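Local structure of glia-derived nexin (Homo sapiens, 4DY0) at residues 143-148 with 167-172. The protein inhibits serine proteases such as thrombin, trypsin and urokinase as a heparin-binding serpin, and promotes neurite extension by blocking thrombin. Sequence-based numbering, arbitrary orientation.
Sequences RDMIDN and AVYFKG. With SO4 (sulfate ion), chain D.
Met145 lies across one face of the Tyr169 phenol ring, with CG 3.6 Å from the ring centroid and only 8° off its normal, a CH-pi contact. Bends at both chi2 and chi3 turn the thioether back over the same ring. SD therefore sits obliquely, 4.7 Å from the centroid in a Met-aromatic contact, while CE reaches the phenol end, 3.3 Å from Tyr169 OH. Deeper in, Ile146 lowers CD1 onto the strand. This methyl meets Val168 O at 3.5 Å and Tyr169 CB at 4.0 Å, with the Ala167 methyl a little farther off. No hydrogen bond joins the two segments, which meet by van der Waals packing. The looser side begins at Asp147 and Asn148, both exposed. Here a sulfate, probably from the crystallisation liquor, takes a hydrogen bond from Asp147 N to its O3 (2.7 Å). Loop 143-148 leads from helix 127-141, helix F of the serpin fold, back toward sheet A and lies over Ala167 to Tyr169 of strand 162-170 (s3A). Val138 of that helix touches both Ile146 and Ala167. The strand runs between antiparallel 90-97 and parallel 319-328 (s5A), whose Lys325 hydrogen-bonds Met145 O; in serpins the cleaved reactive loop inserts between s3A and s5A.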
ATOM      1  N   ARG A 143       8.566 -14.306   3.120  1.00 67.10           N
ATOM      2  CA  ARG A 143       9.080 -14.823   4.382  1.00 68.04           C
ATOM      3  C   ARG A 143       7.969 -15.517   5.174  1.00 68.71           C
ATOM      4  O   ARG A 143       7.961 -15.493   6.406  1.00 65.26           O
ATOM      5  CB  ARG A 143       9.702 -13.694   5.209  1.00 67.94           C
ATOM      6  N   ASP A 144       7.032 -16.127   4.453  1.00 63.72           N
ATOM      7  CA  ASP A 144       5.925 -16.858   5.067  1.00 59.87           C
ATOM      8  C   ASP A 144       4.992 -15.949   5.866  1.00 56.23           C
ATOM      9  O   ASP A 144       4.206 -16.423   6.683  1.00 60.24           O
ATOM     10  CB  ASP A 144       6.451 -17.987   5.959  1.00 62.93           C
ATOM     11  CG  ASP A 144       7.295 -18.989   5.195  1.00 66.90           C
ATOM     12  N   MET A 145       5.069 -14.644   5.621  1.00 53.15           N
ATOM     13  CA  MET A 145       4.249 -13.683   6.359  1.00 49.22           C
ATOM     14  C   MET A 145       2.874 -13.460   5.722  1.00 44.74           C
ATOM     15  O   MET A 145       1.936 -13.013   6.387  1.00 44.35           O
ATOM     16  CB  MET A 145       4.986 -12.349   6.523  1.00 48.20           C
ATOM     17  CG  MET A 145       6.208 -12.413   7.433  1.00 51.30           C
ATOM     18  SD  MET A 145       5.895 -13.243   9.012  1.00 59.98           S
ATOM     19  CE  MET A 145       4.798 -12.083   9.822  1.00 54.93           C
ATOM     20  N   ILE A 146       2.753 -13.778   4.438  1.00 44.65           N
ATOM     21  CA  ILE A 146       1.498 -13.575   3.721  1.00 41.18           C
ATOM     22  C   ILE A 146       1.072 -14.808   2.931  1.00 45.54           C
ATOM     23  O   ILE A 146       1.856 -15.376   2.164  1.00 46.94           O
ATOM     24  CB  ILE A 146       1.578 -12.359   2.771  1.00 40.31           C
ATOM     25  CG1 ILE A 146       1.762 -11.067   3.573  1.00 38.91           C
ATOM     26  CG2 ILE A 146       0.329 -12.277   1.903  1.00 39.09           C
ATOM     27  CD1 ILE A 146       2.082  -9.858   2.723  1.00 41.71           C
ATOM     28  N   ASP A 147      -0.180 -15.209   3.122  1.00 47.49           N
ATOM     29  CA  ASP A 147      -0.758 -16.335   2.401  1.00 52.50           C
ATOM     30  C   ASP A 147      -2.224 -16.049   2.063  1.00 52.24           C
ATOM     31  O   ASP A 147      -2.734 -14.964   2.343  1.00 47.76           O
ATOM     32  CB  ASP A 147      -0.644 -17.613   3.234  1.00 61.27           C
ATOM     33  CG  ASP A 147      -0.963 -18.863   2.434  1.00 73.92           C
ATOM     34  OD1 ASP A 147      -1.408 -18.731   1.276  1.00 74.28           O
ATOM     35  OD2 ASP A 147      -0.768 -19.977   2.963  1.00 82.16           O
ATOM     36  N   ASN A 148      -2.892 -17.020   1.450  1.00 54.04           N
ATOM     37  CA  ASN A 148      -4.324 -16.920   1.184  1.00 54.62           C
ATOM     38  C   ASN A 148      -4.736 -15.669   0.404  1.00 55.27           C
ATOM     39  O   ASN A 148      -5.497 -14.845   0.903  1.00 52.08           O
ATOM     40  CB  ASN A 148      -5.111 -16.989   2.499  1.00 56.40           C
ATOM     41  CG  ASN A 148      -4.780 -18.223   3.313  1.00 63.02           C
ATOM     42  N   ALA A 167       2.215  -8.108  -3.276  1.00 32.51           N
ATOM     43  CA  ALA A 167       2.159  -8.368  -1.841  1.00 30.05           C
ATOM     44  C   ALA A 167       3.259  -7.618  -1.111  1.00 31.13           C
ATOM     45  O   ALA A 167       4.426  -7.681  -1.498  1.00 34.94           O
ATOM     46  CB  ALA A 167       2.267  -9.856  -1.570  1.00 32.54           C
ATOM     47  N   VAL A 168       2.884  -6.906  -0.051  1.00 29.64           N
ATOM     48  CA  VAL A 168       3.844  -6.120   0.721  1.00 30.57           C
ATOM     49  C   VAL A 168       3.758  -6.432   2.216  1.00 29.30           C
ATOM     50  O   VAL A 168       2.669  -6.434   2.794  1.00 26.06           O
ATOM     51  CB  VAL A 168       3.637  -4.605   0.510  1.00 29.22           C
ATOM     52  CG1 VAL A 168       4.782  -3.824   1.142  1.00 31.33           C
ATOM     53  CG2 VAL A 168       3.529  -4.280  -0.970  1.00 32.25           C
ATOM     54  N   TYR A 169       4.905  -6.704   2.835  1.00 30.17           N
ATOM     55  CA  TYR A 169       4.960  -6.949   4.277  1.00 30.21           C
ATOM     56  C   TYR A 169       6.010  -6.070   4.928  1.00 31.77           C
ATOM     57  O   TYR A 169       7.042  -5.785   4.325  1.00 34.82           O
ATOM     58  CB  TYR A 169       5.260  -8.417   4.600  1.00 33.33           C
ATOM     59  CG  TYR A 169       5.522  -8.634   6.075  1.00 35.16           C
ATOM     60  CD1 TYR A 169       4.473  -8.855   6.960  1.00 37.27           C
ATOM     61  CD2 TYR A 169       6.812  -8.583   6.590  1.00 37.61           C
ATOM     62  CE1 TYR A 169       4.702  -9.034   8.313  1.00 38.39           C
ATOM     63  CE2 TYR A 169       7.054  -8.763   7.944  1.00 38.37           C
ATOM     64  CZ  TYR A 169       5.994  -8.988   8.800  1.00 40.13           C
ATOM     65  OH  TYR A 169       6.218  -9.167  10.146  1.00 45.41           O
ATOM     66  N   PHE A 170       5.754  -5.652   6.164  1.00 31.13           N
ATOM     67  CA  PHE A 170       6.698  -4.809   6.882  1.00 30.78           C
ATOM     68  C   PHE A 170       6.474  -4.862   8.395  1.00 32.55           C
ATOM     69  O   PHE A 170       5.345  -5.042   8.868  1.00 32.66           O
ATOM     70  CB  PHE A 170       6.609  -3.369   6.364  1.00 30.77           C
ATOM     71  CG  PHE A 170       7.508  -2.399   7.080  1.00 30.40           C
ATOM     72  CD1 PHE A 170       8.851  -2.306   6.754  1.00 33.07           C
ATOM     73  CD2 PHE A 170       7.008  -1.572   8.072  1.00 30.62           C
ATOM     74  CE1 PHE A 170       9.684  -1.411   7.413  1.00 33.32           C
ATOM     75  CE2 PHE A 170       7.834  -0.674   8.736  1.00 32.47           C
ATOM     76  CZ  PHE A 170       9.173  -0.593   8.403  1.00 32.49           C
ATOM     77  N   LYS A 171       7.560  -4.731   9.149  1.00 34.25           N
ATOM     78  CA  LYS A 171       7.474  -4.578  10.598  1.00 37.35           C
ATOM     79  C   LYS A 171       8.497  -3.562  11.090  1.00 37.62           C
ATOM     80  O   LYS A 171       8.138  -2.546  11.686  1.00 39.47           O
ATOM     81  CB  LYS A 171       7.659  -5.912  11.318  1.00 35.78           C
ATOM     82  CG  LYS A 171       7.478  -5.794  12.821  1.00 36.96           C
ATOM     83  CD  LYS A 171       7.905  -7.050  13.556  1.00 38.24           C
ATOM     84  CE  LYS A 171       7.720  -6.873  15.054  1.00 40.00           C
ATOM     85  NZ  LYS A 171       8.000  -8.125  15.803  1.00 42.65           N
ATOM     86  N   GLY A 172       9.773  -3.835  10.834  1.00 38.13           N
ATOM     87  CA  GLY A 172      10.842  -2.898  11.179  1.00 38.86           C
ATOM     88  C   GLY A 172      11.058  -2.738  12.673  1.00 35.51           C
ATOM     89  O   GLY A 172      10.432  -3.426  13.477  1.00 37.46           O
TER
HETATM   90  S   SO4 D 401      -2.326 -14.251   5.839  1.00 74.48           S
HETATM   91  O1  SO4 D 401      -2.453 -14.407   7.306  1.00101.10           O
HETATM   92  O2  SO4 D 401      -2.979 -12.990   5.422  1.00 99.43           O
HETATM   93  O3  SO4 D 401      -0.892 -14.207   5.474  1.00 85.04           O
HETATM   94  O4  SO4 D 401      -2.986 -15.391   5.162  1.00 80.80           O